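Local coordinates for protein microbial serine proteinases; subtilisin (Bacillus subtilis, PDB 2GKO) that cleaves peptide bonds as a cold-adapted, calcium-binding serine endopeptidase of the subtilisin family, at residues G27-V32 with T131-N136; N47-K52 with D97-K102; G91-A96 with L258-W263; A118-G123 with V152-D157. All coordinates share one frame; numbering follows the deposited sequence.

Contact 1. Residues G27-V32 with T131-N136; sequences GINIAV and TKVVIN. With CA (calcium ion), chain B.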
loop_
_atom_site.group_PDB
_atom_site.type_symbol
_atom_site.label_atom_id
_atom_site.label_comp_id
_atom_site.label_asym_id
_atom_site.label_seq_id
_atom_site.Cartn_x
_atom_site.Cartn_y
_atom_site.Cartn_z
ATOM N N GLY A 27 1.055 17.171 -2.342
ATOM C CA GLY A 27 2.141 17.421 -1.417
ATOM C C GLY A 27 2.672 16.211 -0.681
ATOM O O GLY A 27 3.756 16.296 -0.121
ATOM N N ILE A 28 1.940 15.096 -0.708
ATOM C CA ILE A 28 2.351 13.915 0.026
ATOM C C ILE A 28 3.083 12.996 -0.904
ATOM O O ILE A 28 2.669 12.788 -2.043
ATOM C CB ILE A 28 1.148 13.196 0.646
ATOM C CG1 ILE A 28 0.285 14.176 1.459
ATOM C CG2 ILE A 28 1.630 12.029 1.505
ATOM C CD1 ILE A 28 0.994 14.869 2.587
ATOM N N ASN A 29 4.179 12.415 -0.412
ATOM C CA ASN A 29 5.021 11.531 -1.227
ATOM C C ASN A 29 4.732 10.090 -0.877
ATOM O O ASN A 29 4.724 9.735 0.296
ATOM C CB ASN A 29 6.498 11.834 -0.964
ATOM C CG ASN A 29 6.802 13.305 -1.080
ATOM O OD1 ASN A 29 6.862 13.835 -2.199
ATOM N ND2 ASN A 29 6.907 13.994 0.062
ATOM N N ILE A 30 4.393 9.287 -1.879
ATOM C CA ILE A 30 4.241 7.855 -1.710
ATOM C C ILE A 30 5.478 7.180 -2.284
ATOM O O ILE A 30 5.748 7.221 -3.490
ATOM C CB ILE A 30 2.933 7.318 -2.366
ATOM C CG1 ILE A 30 1.704 8.042 -1.797
ATOM C CG2 ILE A 30 2.808 5.822 -2.114
ATOM C CD1 ILE A 30 0.386 7.633 -2.439
ATOM N N ALA A 31 6.242 6.553 -1.393
ATOM C CA ALA A 31 7.413 5.815 -1.751
ATOM C C ALA A 31 7.052 4.352 -1.960
ATOM O O ALA A 31 6.787 3.617 -1.007
ATOM C CB ALA A 31 8.507 5.979 -0.675
ATOM N N VAL A 32 7.035 3.953 -3.212
ATOM C CA VAL A 32 6.706 2.606 -3.588
ATOM C C VAL A 32 8.000 1.837 -3.687
ATOM O O VAL A 32 8.801 2.014 -4.624
ATOM C CB VAL A 32 5.914 2.584 -4.913
ATOM C CG1 VAL A 32 5.674 1.168 -5.345
ATOM C CG2 VAL A 32 4.577 3.343 -4.743
ATOM N N THR A 131 9.373 16.851 4.557
ATOM C CA THR A 131 8.205 16.486 3.769
ATOM C C THR A 131 7.606 15.199 4.323
ATOM O O THR A 131 8.266 14.469 5.064
ATOM C CB THR A 131 8.612 16.352 2.279
ATOM O OG1 THR A 131 7.441 16.349 1.446
ATOM C CG2 THR A 131 9.317 15.035 2.004
ATOM N N LYS A 132 6.354 14.946 3.969
ATOM C CA LYS A 132 5.609 13.798 4.465
ATOM C C LYS A 132 5.725 12.652 3.478
ATOM O O LYS A 132 5.613 12.836 2.254
ATOM C CB LYS A 132 4.149 14.187 4.723
ATOM C CG LYS A 132 3.978 15.309 5.758
ATOM C CD LYS A 132 4.721 15.007 7.058
ATOM C CE LYS A 132 4.140 15.800 8.220
ATOM N NZ LYS A 132 4.781 15.461 9.515
ATOM N N VAL A 133 6.009 11.470 4.019
ATOM C CA VAL A 133 6.274 10.289 3.208
ATOM C C VAL A 133 5.410 9.134 3.725
ATOM O O VAL A 133 5.385 8.837 4.940
ATOM C CB VAL A 133 7.765 9.919 3.221
ATOM C CG1 VAL A 133 8.000 8.676 2.405
ATOM C CG2 VAL A 133 8.612 11.073 2.697
ATOM N N VAL A 134 4.712 8.495 2.798
ATOM C CA VAL A 134 4.041 7.234 3.038
ATOM C C VAL A 134 4.824 6.174 2.263
ATOM O O VAL A 134 4.864 6.200 1.033
ATOM C CB VAL A 134 2.578 7.238 2.520
ATOM C CG1 VAL A 134 1.899 5.887 2.830
ATOM C CG2 VAL A 134 1.774 8.389 3.130
ATOM N N ILE A 135 5.469 5.261 2.973
ATOM C CA ILE A 135 6.054 4.097 2.337
ATOM C C ILE A 135 4.977 3.056 2.075
ATOM O O ILE A 135 4.189 2.739 2.956
ATOM C CB ILE A 135 7.145 3.430 3.241
ATOM C CG1 ILE A 135 8.391 4.311 3.260
ATOM C CG2 ILE A 135 7.470 2.030 2.723
ATOM C CD1 ILE A 135 9.494 3.862 4.242
ATOM N N ASN A 136 4.999 2.508 0.873
ATOM C CA ASN A 136 4.257 1.309 0.549
ATOM C C ASN A 136 5.211 0.141 0.280
ATOM O O ASN A 136 6.033 0.220 -0.628
ATOM C CB ASN A 136 3.382 1.533 -0.693
ATOM C CG ASN A 136 2.515 0.335 -0.981
ATOM O OD1 ASN A 136 1.399 0.227 -0.447
ATOM N ND2 ASN A 136 3.047 -0.624 -1.744
HETATM CA CA CA B . 7.134 15.803 -3.100
HETATM O O HOH W 1 4.468 16.775 2.475
HETATM O O HOH W 2 6.127 16.792 -1.453
HETATM O O HOH W 3 7.629 17.928 -3.809
HETATM O O HOH W 4 9.063 16.027 -1.824
#
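Lys-132 O is gripped by two donors of one residue, the backbone N of Asn-29 at 3.1 Å and its side-chain ND2 at 2.8 Å, which arrive from opposite faces of the carbonyl plane. ND2 also reaches Thr-131 OG1 at 2.8 Å, and that hydroxyl lies in the amide plane, only 2° out of it. With both N-H groups of the amide engaged, its rotation is fixed and OD1 is turned outward onto the calcium ion, 2.2 Å away; Glu-49 and Asp-97 bind the same ion. The torsion of Asn-29, CG beside the backbone N (chi1 -50°), folds the amide back toward residues 131 and 132. Beyond this end, 29-32 and 133-136 run parallel as neighbouring strands in the central sheet of the subtilase alpha/beta fold, the axes 24° apart. Val-134 N donates to Asn-29 O at 2.8 Å, and two further bonds, Ala-31 N to Val-134 O and Asn-136 N to Ala-31 O, carry on the ladder. Ala-31 CB packs on Val-133 CG1 (4.1 Å) on the sheet face of Asn-29. Near Gly-27, one water donates to its O and accepts from Lys-132 N, while Ile-28 CD1 rests on Lys-132 CB at 3.9 Å.

Contact 2. Residues N47-K52 with D97-K102; sequences NVEQCK and DLWAYK. With CA (calcium ion), chain B.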
loop_
_atom_site.group_PDB
_atom_site.type_symbol
_atom_site.label_atom_id
_atom_site.label_comp_id
_atom_site.label_asym_id
_atom_site.label_seq_id
_atom_site.Cartn_x
_atom_site.Cartn_y
_atom_site.Cartn_z
ATOM N N ASN A 47 3.301 12.303 -12.085
ATOM C CA ASN A 47 3.473 12.229 -10.643
ATOM C C ASN A 47 4.868 11.772 -10.221
ATOM O O ASN A 47 5.181 11.769 -9.041
ATOM C CB ASN A 47 2.414 11.347 -9.994
ATOM C CG ASN A 47 1.081 12.057 -9.883
ATOM O OD1 ASN A 47 1.048 13.285 -9.808
ATOM N ND2 ASN A 47 -0.011 11.301 -9.834
ATOM N N VAL A 48 5.698 11.407 -11.178
ATOM C CA VAL A 48 7.043 10.931 -10.829
ATOM C C VAL A 48 7.877 12.088 -10.259
ATOM O O VAL A 48 8.073 13.120 -10.909
ATOM C CB VAL A 48 7.763 10.317 -12.023
ATOM C CG1 VAL A 48 9.191 9.989 -11.662
ATOM C CG2 VAL A 48 7.040 9.068 -12.502
ATOM N N GLU A 49 8.390 11.893 -9.052
ATOM C CA GLU A 49 9.273 12.864 -8.431
ATOM C C GLU A 49 10.675 12.309 -8.180
ATOM O O GLU A 49 11.658 12.973 -8.501
ATOM C CB GLU A 49 8.659 13.355 -7.131
ATOM C CG GLU A 49 9.366 14.572 -6.572
ATOM C CD GLU A 49 8.538 15.176 -5.479
ATOM O OE1 GLU A 49 8.564 14.638 -4.391
ATOM O OE2 GLU A 49 7.802 16.164 -5.719
ATOM N N GLN A 50 10.749 11.114 -7.591
ATOM C CA GLN A 50 11.998 10.406 -7.354
ATOM C C GLN A 50 11.990 9.050 -8.024
ATOM O O GLN A 50 10.927 8.438 -8.205
ATOM C CB GLN A 50 12.275 10.237 -5.856
ATOM C CG GLN A 50 12.434 11.592 -5.153
ATOM C CD GLN A 50 13.120 11.506 -3.796
ATOM O OE1 GLN A 50 13.175 12.514 -3.057
ATOM N NE2 GLN A 50 13.613 10.336 -3.452
ATOM N N CYS A 51 13.162 8.604 -8.427
ATOM C CA CYS A 51 13.335 7.364 -9.159
ATOM C C CYS A 51 14.752 6.887 -8.845
ATOM O O CYS A 51 15.713 7.446 -9.353
ATOM C CB CYS A 51 13.127 7.600 -10.657
ATOM S SG CYS A 51 13.554 6.264 -11.758
ATOM N N LYS A 52 14.855 5.916 -7.933
ATOM C CA LYS A 52 16.129 5.491 -7.357
ATOM C C LYS A 52 16.161 3.975 -7.303
ATOM O O LYS A 52 15.137 3.324 -7.047
ATOM C CB LYS A 52 16.313 6.084 -5.965
ATOM C CG LYS A 52 16.392 7.618 -5.967
ATOM C CD LYS A 52 16.464 8.207 -4.584
ATOM C CE LYS A 52 16.727 9.728 -4.633
ATOM N NZ LYS A 52 16.545 10.401 -3.336
ATOM N N ASP A 97 2.837 12.600 -4.933
ATOM C CA ASP A 97 4.119 12.549 -5.610
ATOM C C ASP A 97 4.649 11.132 -5.476
ATOM O O ASP A 97 4.703 10.604 -4.373
ATOM C CB ASP A 97 5.109 13.479 -4.933
ATOM C CG ASP A 97 4.685 14.931 -4.913
ATOM O OD1 ASP A 97 3.790 15.336 -5.693
ATOM O OD2 ASP A 97 5.243 15.750 -4.148
ATOM N N LEU A 98 5.068 10.537 -6.580
ATOM C CA LEU A 98 5.611 9.181 -6.563
ATOM C C LEU A 98 7.119 9.189 -6.366
ATOM O O LEU A 98 7.843 9.847 -7.109
ATOM C CB LEU A 98 5.290 8.454 -7.879
ATOM C CG LEU A 98 5.883 7.066 -8.083
ATOM C CD1 LEU A 98 5.402 6.106 -6.975
ATOM C CD2 LEU A 98 5.531 6.589 -9.462
ATOM N N TRP A 99 7.578 8.441 -5.361
ATOM C CA TRP A 99 8.995 8.114 -5.187
ATOM C C TRP A 99 9.119 6.633 -5.483
ATOM O O TRP A 99 8.706 5.792 -4.681
ATOM C CB TRP A 99 9.479 8.379 -3.764
ATOM C CG TRP A 99 9.476 9.794 -3.358
ATOM C CD1 TRP A 99 8.972 10.870 -4.059
ATOM C CD2 TRP A 99 9.965 10.321 -2.130
ATOM N NE1 TRP A 99 9.147 12.027 -3.342
ATOM C CE2 TRP A 99 9.743 11.722 -2.146
ATOM C CE3 TRP A 99 10.578 9.752 -1.008
ATOM C CZ2 TRP A 99 10.117 12.556 -1.078
ATOM C CZ3 TRP A 99 10.946 10.579 0.045
ATOM C CH2 TRP A 99 10.731 11.959 -0.006
ATOM N N ALA A 100 9.624 6.331 -6.671
ATOM C CA ALA A 100 9.735 4.968 -7.167
ATOM C C ALA A 100 11.108 4.477 -6.732
ATOM O O ALA A 100 12.126 4.895 -7.297
ATOM C CB ALA A 100 9.579 4.929 -8.699
ATOM N N TYR A 101 11.133 3.629 -5.698
ATOM C CA TYR A 101 12.378 3.069 -5.153
ATOM C C TYR A 101 12.434 1.578 -5.508
ATOM O O TYR A 101 11.628 0.778 -5.006
ATOM C CB TYR A 101 12.414 3.249 -3.636
ATOM C CG TYR A 101 12.734 4.641 -3.132
ATOM C CD1 TYR A 101 12.759 5.760 -3.980
ATOM C CD2 TYR A 101 13.000 4.845 -1.768
ATOM C CE1 TYR A 101 13.033 7.058 -3.475
ATOM C CE2 TYR A 101 13.302 6.101 -1.263
ATOM C CZ TYR A 101 13.318 7.215 -2.113
ATOM O OH TYR A 101 13.593 8.443 -1.563
ATOM N N LYS A 102 13.371 1.190 -6.379
ATOM C CA LYS A 102 13.489 -0.206 -6.797
ATOM C C LYS A 102 14.300 -0.932 -5.727
ATOM O O LYS A 102 15.457 -0.603 -5.508
ATOM C CB LYS A 102 14.113 -0.338 -8.184
ATOM C CG LYS A 102 14.187 -1.751 -8.713
ATOM C CD LYS A 102 14.660 -1.761 -10.150
ATOM C CE LYS A 102 14.673 -3.166 -10.692
ATOM N NZ LYS A 102 15.091 -3.239 -12.138
HETATM CA CA CA B . 7.134 15.803 -3.100
HETATM O O HOH W 3 7.629 17.928 -3.809
HETATM O O HOH W 4 9.063 16.027 -1.824
HETATM O O HOH W 2 6.127 16.792 -1.453
#
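Strands 48-52 and 97-102 run parallel, 9° apart and 4.6 Å between axes, with a beta bulge between Val-48 and Gln-50 shifting the register by one. At this bulge in the subtilase sheet Leu-98 O accepts two bonds, from Glu-49 N (2.9 Å) and Gln-50 N (3.2 Å), both in its carbonyl plane. The extra residue, Glu-49, points its CB at the other strand, and its carboxylate binds the calcium ion through both oxygens, OE1 at 2.2 Å and OE2 at 2.7 Å. Asp-97 OD2 joins the same ion from the adjoining strand, and Asn-29 completes the protein ligands. Glu-49 OE2 and Asp-97 OD2 stand 3.0 Å apart, a closeness their shared metal probably makes tolerable. Next along, the Gln-50 side chain lies flat over the Trp-99 indole, amide and ring planes 7° apart; CG sits 3.7 Å from the centroid of the five-membered ring, almost on its normal. The Gln-50 chain, extended beyond CG, carries the amide out across the indole. Lys-52 runs alongside Tyr-101 toward His-121. The indole is also fixed at its rim: Trp-99 NE1 donates to Glu-49 OE1 at 2.9 Å, in the ring plane, meeting the carboxylate on its anti side.

Contact 3. Residues G91-A96 with L258-W263; sequences GVAPEA and LAAKIW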
loop_
_atom_site.group_PDB
_atom_site.type_symbol
_atom_site.label_atom_id
_atom_site.label_comp_id
_atom_site.label_asym_id
_atom_site.label_seq_id
_atom_site.Cartn_x
_atom_site.Cartn_y
_atom_site.Cartn_z
ATOM N N GLY A 91 -5.855 6.193 -9.732
ATOM C CA GLY A 91 -5.629 5.629 -8.424
ATOM C C GLY A 91 -6.234 6.502 -7.349
ATOM O O GLY A 91 -6.916 7.506 -7.602
ATOM N N VAL A 92 -5.969 6.124 -6.120
ATOM C CA VAL A 92 -6.676 6.689 -4.988
ATOM C C VAL A 92 -6.299 8.165 -4.753
ATOM O O VAL A 92 -7.165 8.996 -4.433
ATOM C CB VAL A 92 -6.445 5.853 -3.681
ATOM C CG1 VAL A 92 -7.098 6.516 -2.502
ATOM C CG2 VAL A 92 -6.973 4.434 -3.834
ATOM N N ALA A 93 -5.013 8.489 -4.904
ATOM C CA ALA A 93 -4.486 9.839 -4.599
ATOM C C ALA A 93 -3.720 10.353 -5.821
ATOM O O ALA A 93 -2.480 10.388 -5.818
ATOM C CB ALA A 93 -3.582 9.789 -3.397
ATOM N N PRO A 94 -4.426 10.775 -6.864
ATOM C CA PRO A 94 -3.783 11.122 -8.138
ATOM C C PRO A 94 -2.938 12.398 -8.118
ATOM O O PRO A 94 -2.284 12.676 -9.121
ATOM C CB PRO A 94 -4.976 11.295 -9.077
ATOM C CG PRO A 94 -6.052 11.815 -8.166
ATOM C CD PRO A 94 -5.894 10.938 -6.936
ATOM N N GLU A 95 -2.996 13.160 -7.039
ATOM C CA GLU A 95 -2.145 14.348 -6.887
ATOM C C GLU A 95 -0.916 14.102 -6.017
ATOM O O GLU A 95 -0.100 14.993 -5.843
ATOM C CB GLU A 95 -2.927 15.473 -6.266
ATOM C CG GLU A 95 -4.102 15.904 -7.137
ATOM C CD GLU A 95 -4.980 16.920 -6.441
ATOM O OE1 GLU A 95 -4.454 17.917 -5.933
ATOM O OE2 GLU A 95 -6.210 16.713 -6.405
ATOM N N ALA A 96 -0.788 12.896 -5.473
ATOM C CA ALA A 96 0.420 12.556 -4.716
ATOM C C ALA A 96 1.684 12.506 -5.593
ATOM O O ALA A 96 1.629 12.401 -6.824
ATOM C CB ALA A 96 0.222 11.246 -3.965
ATOM N N LEU A 258 -4.999 6.188 0.133
ATOM C CA LEU A 258 -5.949 6.794 1.057
ATOM C C LEU A 258 -5.235 7.591 2.131
ATOM O O LEU A 258 -5.650 8.713 2.455
ATOM C CB LEU A 258 -6.857 5.758 1.691
ATOM C CG LEU A 258 -7.954 6.347 2.584
ATOM C CD1 LEU A 258 -8.829 7.326 1.759
ATOM C CD2 LEU A 258 -8.781 5.238 3.232
ATOM N N ALA A 259 -4.152 7.032 2.687
ATOM C CA ALA A 259 -3.362 7.725 3.696
ATOM C C ALA A 259 -2.862 9.060 3.165
ATOM O O ALA A 259 -2.913 10.072 3.868
ATOM C CB ALA A 259 -2.180 6.854 4.145
ATOM N N ALA A 260 -2.396 9.078 1.922
ATOM C CA ALA A 260 -1.890 10.307 1.300
ATOM C C ALA A 260 -2.992 11.337 1.077
ATOM O O ALA A 260 -2.789 12.527 1.302
ATOM C CB ALA A 260 -1.199 9.991 -0.001
ATOM N N LYS A 261 -4.151 10.865 0.650
ATOM C CA LYS A 261 -5.332 11.702 0.463
ATOM C C LYS A 261 -5.738 12.345 1.796
ATOM O O LYS A 261 -6.076 13.552 1.849
ATOM C CB LYS A 261 -6.470 10.837 -0.094
ATOM C CG LYS A 261 -7.691 11.590 -0.561
ATOM C CD LYS A 261 -8.667 10.665 -1.275
ATOM C CE LYS A 261 -10.028 11.339 -1.491
ATOM N NZ LYS A 261 -9.970 12.461 -2.453
ATOM N N ILE A 262 -5.714 11.555 2.870
ATOM C CA ILE A 262 -6.009 12.060 4.200
ATOM C C ILE A 262 -4.949 13.077 4.628
ATOM O O ILE A 262 -5.267 14.186 5.067
ATOM C CB ILE A 262 -6.084 10.885 5.213
ATOM C CG1 ILE A 262 -7.315 10.029 4.932
ATOM C CG2 ILE A 262 -6.111 11.375 6.656
ATOM C CD1 ILE A 262 -7.292 8.687 5.643
ATOM N N TRP A 263 -3.677 12.715 4.462
ATOM C CA TRP A 263 -2.575 13.532 4.950
ATOM C C TRP A 263 -2.552 14.904 4.286
ATOM O O TRP A 263 -2.233 15.894 4.939
ATOM C CB TRP A 263 -1.222 12.820 4.748
ATOM C CG TRP A 263 -0.217 13.070 5.830
ATOM C CD1 TRP A 263 -0.206 14.095 6.752
ATOM C CD2 TRP A 263 0.926 12.260 6.132
ATOM N NE1 TRP A 263 0.854 13.948 7.606
ATOM C CE2 TRP A 263 1.566 12.824 7.251
ATOM C CE3 TRP A 263 1.456 11.088 5.583
ATOM C CZ2 TRP A 263 2.718 12.271 7.808
ATOM C CZ3 TRP A 263 2.583 10.541 6.135
ATOM C CH2 TRP A 263 3.211 11.132 7.225
#
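The turn that leads into strand 97-102 packs here against helix 248-265, the helix whose first residues, Thr-248 to Met-250, line the pocket holding phenylmethanesulfonic acid. Segment 91-96 has no regular secondary structure until a type I beta turn from Ala-93 to Ala-96, closed by Ala-96 N to Ala-93 O at 3.0 Å. Its contact with 258-263 is small, 199 Å² over both sides, and the two segments meet by van der Waals packing alone. Val-92 makes the closest approach: CG1, anti to the backbone N (chi1 176°), reaches the helix backbone, 3.4 Å from Leu-258 N and 3.8 Å from Leu-258 CA. The branch thus lies against the main chain of the helix, while the CB of Leu-258 points away from the turn. Two residues on, Ala-260 CB meets two methyls of the turn, Ala-93 CB at 4.2 Å and Ala-96 CB at 4.4 Å. These small side chains let the turn come close, with Ala-93 CA and Lys-261 CA 5.5 Å apart. Lys-261 leaves alongside the turn, its CD 3.9 Å from Val-92 O, and bends at its last torsion (chi4 68°) to deliver NZ to Ser-23 O. Val-92 O itself accepts from Tyr-14 OH, so a polar edge borders the apolar patch. Helix 8-14 packs alongside, Ile-13 touching both Val-92 and Leu-258. The turn before strand 97-102 is thus joined to a helix whose start carries Ser-249, a pocket residue consistent with the subtilase nucleophile, within the layered alpha/beta fold of the family.

Contact 4. Residues A118-G123 with V152-D157; sequences AIRHAG and VDYAYD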
loop_
_atom_site.group_PDB
_atom_site.type_symbol
_atom_site.label_atom_id
_atom_site.label_comp_id
_atom_site.label_asym_id
_atom_site.label_seq_id
_atom_site.Cartn_x
_atom_site.Cartn_y
_atom_site.Cartn_z
ATOM N N ALA A 118 16.590 1.339 1.370
ATOM C CA ALA A 118 15.545 2.190 0.803
ATOM C C ALA A 118 14.594 2.759 1.838
ATOM O O ALA A 118 14.193 3.925 1.743
ATOM C CB ALA A 118 14.762 1.403 -0.250
ATOM N N ILE A 119 14.235 1.959 2.842
ATOM C CA ILE A 119 13.384 2.424 3.923
ATOM C C ILE A 119 14.102 3.549 4.657
ATOM O O ILE A 119 13.535 4.589 4.914
ATOM C CB ILE A 119 13.034 1.282 4.907
ATOM C CG1 ILE A 119 12.181 0.203 4.219
ATOM C CG2 ILE A 119 12.261 1.834 6.092
ATOM C CD1 ILE A 119 12.134 -1.060 5.010
ATOM N N ARG A 120 15.364 3.316 5.018
ATOM C CA ARG A 120 16.121 4.353 5.696
ATOM C C ARG A 120 16.243 5.611 4.851
ATOM O O ARG A 120 16.116 6.700 5.379
ATOM C CB ARG A 120 17.505 3.853 6.098
ATOM C CG ARG A 120 17.471 2.762 7.170
ATOM C CD ARG A 120 18.835 2.253 7.532
ATOM N NE ARG A 120 19.672 3.374 7.925
ATOM C CZ ARG A 120 19.764 3.864 9.165
ATOM N NH1 ARG A 120 20.546 4.917 9.381
ATOM N NH2 ARG A 120 19.089 3.306 10.187
ATOM N N HIS A 121 16.506 5.452 3.563
ATOM C CA HIS A 121 16.651 6.594 2.670
ATOM C C HIS A 121 15.375 7.431 2.603
ATOM O O HIS A 121 15.426 8.657 2.632
ATOM C CB HIS A 121 17.103 6.164 1.278
ATOM C CG HIS A 121 17.392 7.321 0.370
ATOM N ND1 HIS A 121 18.376 8.252 0.647
ATOM C CD2 HIS A 121 16.778 7.748 -0.760
ATOM C CE1 HIS A 121 18.383 9.174 -0.304
ATOM N NE2 HIS A 121 17.425 8.890 -1.168
ATOM N N ALA A 122 14.224 6.769 2.566
ATOM C CA ALA A 122 12.949 7.455 2.547
ATOM C C ALA A 122 12.799 8.289 3.816
ATOM O O ALA A 122 12.370 9.423 3.768
ATOM C CB ALA A 122 11.807 6.459 2.424
ATOM N N GLY A 123 13.162 7.714 4.963
ATOM C CA GLY A 123 13.143 8.455 6.219
ATOM C C GLY A 123 14.092 9.645 6.202
ATOM O O GLY A 123 13.722 10.726 6.668
ATOM N N VAL A 152 12.414 -0.010 9.314
ATOM C CA VAL A 152 11.024 0.416 9.522
ATOM C C VAL A 152 10.891 1.274 10.768
ATOM O O VAL A 152 10.277 2.337 10.741
ATOM C CB VAL A 152 10.051 -0.790 9.575
ATOM C CG1 VAL A 152 8.686 -0.416 10.126
ATOM C CG2 VAL A 152 9.911 -1.412 8.184
ATOM N N ASP A 153 11.491 0.809 11.858
ATOM C CA ASP A 153 11.429 1.551 13.103
ATOM C C ASP A 153 12.122 2.911 12.986
ATOM O O ASP A 153 11.612 3.906 13.498
ATOM C CB ASP A 153 12.060 0.725 14.235
ATOM C CG ASP A 153 11.278 -0.556 14.543
ATOM O OD1 ASP A 153 10.047 -0.583 14.312
ATOM O OD2 ASP A 153 11.847 -1.572 15.041
ATOM N N TYR A 154 13.264 2.937 12.318
ATOM C CA TYR A 154 14.023 4.161 12.067
ATOM C C TYR A 154 13.180 5.178 11.305
ATOM O O TYR A 154 13.055 6.342 11.698
ATOM C CB TYR A 154 15.266 3.794 11.282
ATOM C CG TYR A 154 16.140 4.935 10.813
ATOM C CD1 TYR A 154 17.130 5.462 11.627
ATOM C CD2 TYR A 154 16.009 5.450 9.520
ATOM C CE1 TYR A 154 17.941 6.490 11.187
ATOM C CE2 TYR A 154 16.835 6.468 9.059
ATOM C CZ TYR A 154 17.790 6.990 9.902
ATOM O OH TYR A 154 18.611 7.994 9.468
ATOM N N ALA A 155 12.593 4.724 10.206
ATOM C CA ALA A 155 11.750 5.610 9.398
ATOM C C ALA A 155 10.505 6.089 10.131
ATOM O O ALA A 155 10.144 7.252 10.035
ATOM C CB ALA A 155 11.368 4.910 8.086
ATOM N N TYR A 156 9.853 5.203 10.878
ATOM C CA TYR A 156 8.658 5.540 11.629
ATOM C C TYR A 156 8.955 6.589 12.684
ATOM O O TYR A 156 8.222 7.532 12.819
ATOM C CB TYR A 156 8.077 4.297 12.279
ATOM C CG TYR A 156 6.675 4.448 12.785
ATOM C CD1 TYR A 156 6.426 4.759 14.102
ATOM C CD2 TYR A 156 5.583 4.267 11.944
ATOM C CE1 TYR A 156 5.144 4.864 14.579
ATOM C CE2 TYR A 156 4.295 4.381 12.410
ATOM C CZ TYR A 156 4.076 4.685 13.731
ATOM O OH TYR A 156 2.778 4.772 14.180
ATOM N N ASP A 157 10.083 6.438 13.370
ATOM C CA ASP A 157 10.577 7.441 14.313
ATOM C C ASP A 157 10.815 8.804 13.661
ATOM O O ASP A 157 10.658 9.837 14.314
ATOM C CB ASP A 157 11.878 6.949 14.963
ATOM C CG ASP A 157 12.529 8.005 15.838
ATOM O OD1 ASP A 157 12.015 8.200 16.967
ATOM O OD2 ASP A 157 13.523 8.700 15.490
#
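Helices 118-123 and 152-157 run nearly parallel, 10° between their directions and 8.3 Å between axes, with Gly-123 CA and Ala-155 CA 4.5 Å apart. The glycine permits this approach: a beta carbon there would point at the partner helix and lie 3.3 Å from Ala-155 CA. On the side toward the sheet, Ile-119 fills the groove with both branches. Its CG2 touches Ala-155 CB at 3.8 Å, and CD1, carried on by an extended second torsion, meets Val-152 CG2 at 3.9 Å; Ile-135 and Met-137 of strand 133-137 lie beneath. The outer side holds a cation-pi pair. Arg-120 CZ lies 3.7 Å from the centroid of the Tyr-154 ring and 8° off its normal, with guanidinium and ring planes 31° apart. That tilt brings Arg-120 NH2 down over the ring, 3.2 Å from CD1 of Tyr-154. A bend at chi3 turns the arginine back over the ring face. Tyr-154 OH is bonded to Asp-124, one residue beyond the first helix segment, which ties the ring's far end to that helix. Helices 112-129 and 146-157, linked through strand 133-137, pack side by side on the parallel part of the sheet, as in the alpha/beta fold of the subtilases.

Contacts 1 and 2 share one sheet and one calcium ion: strand 97-102 also pairs with strand 29-34, Ile-30 N lying 2.8 Å from Asp-97 O and Val-32 N 2.9 Å from Trp-99 O. Contacts 3 and 4 pack on this sheet but do not touch each other, their centres about 20 Å apart. In contact 4, Ile-119 CG2 lies 3.9 Å from Ile-135 CD1 of contact 1, and His-121 NE2 2.8 Å from Lys-52 NZ of contact 2. In contact 3, Ala-96 CB sits 3.5 Å from Ile-28 O of contact 1. The Asn-136 side chain, at the far end of contact 1, is about 9 Å from the bound phenylmethanesulfonic acid, so strand 133-137 leads toward the ligand pocket.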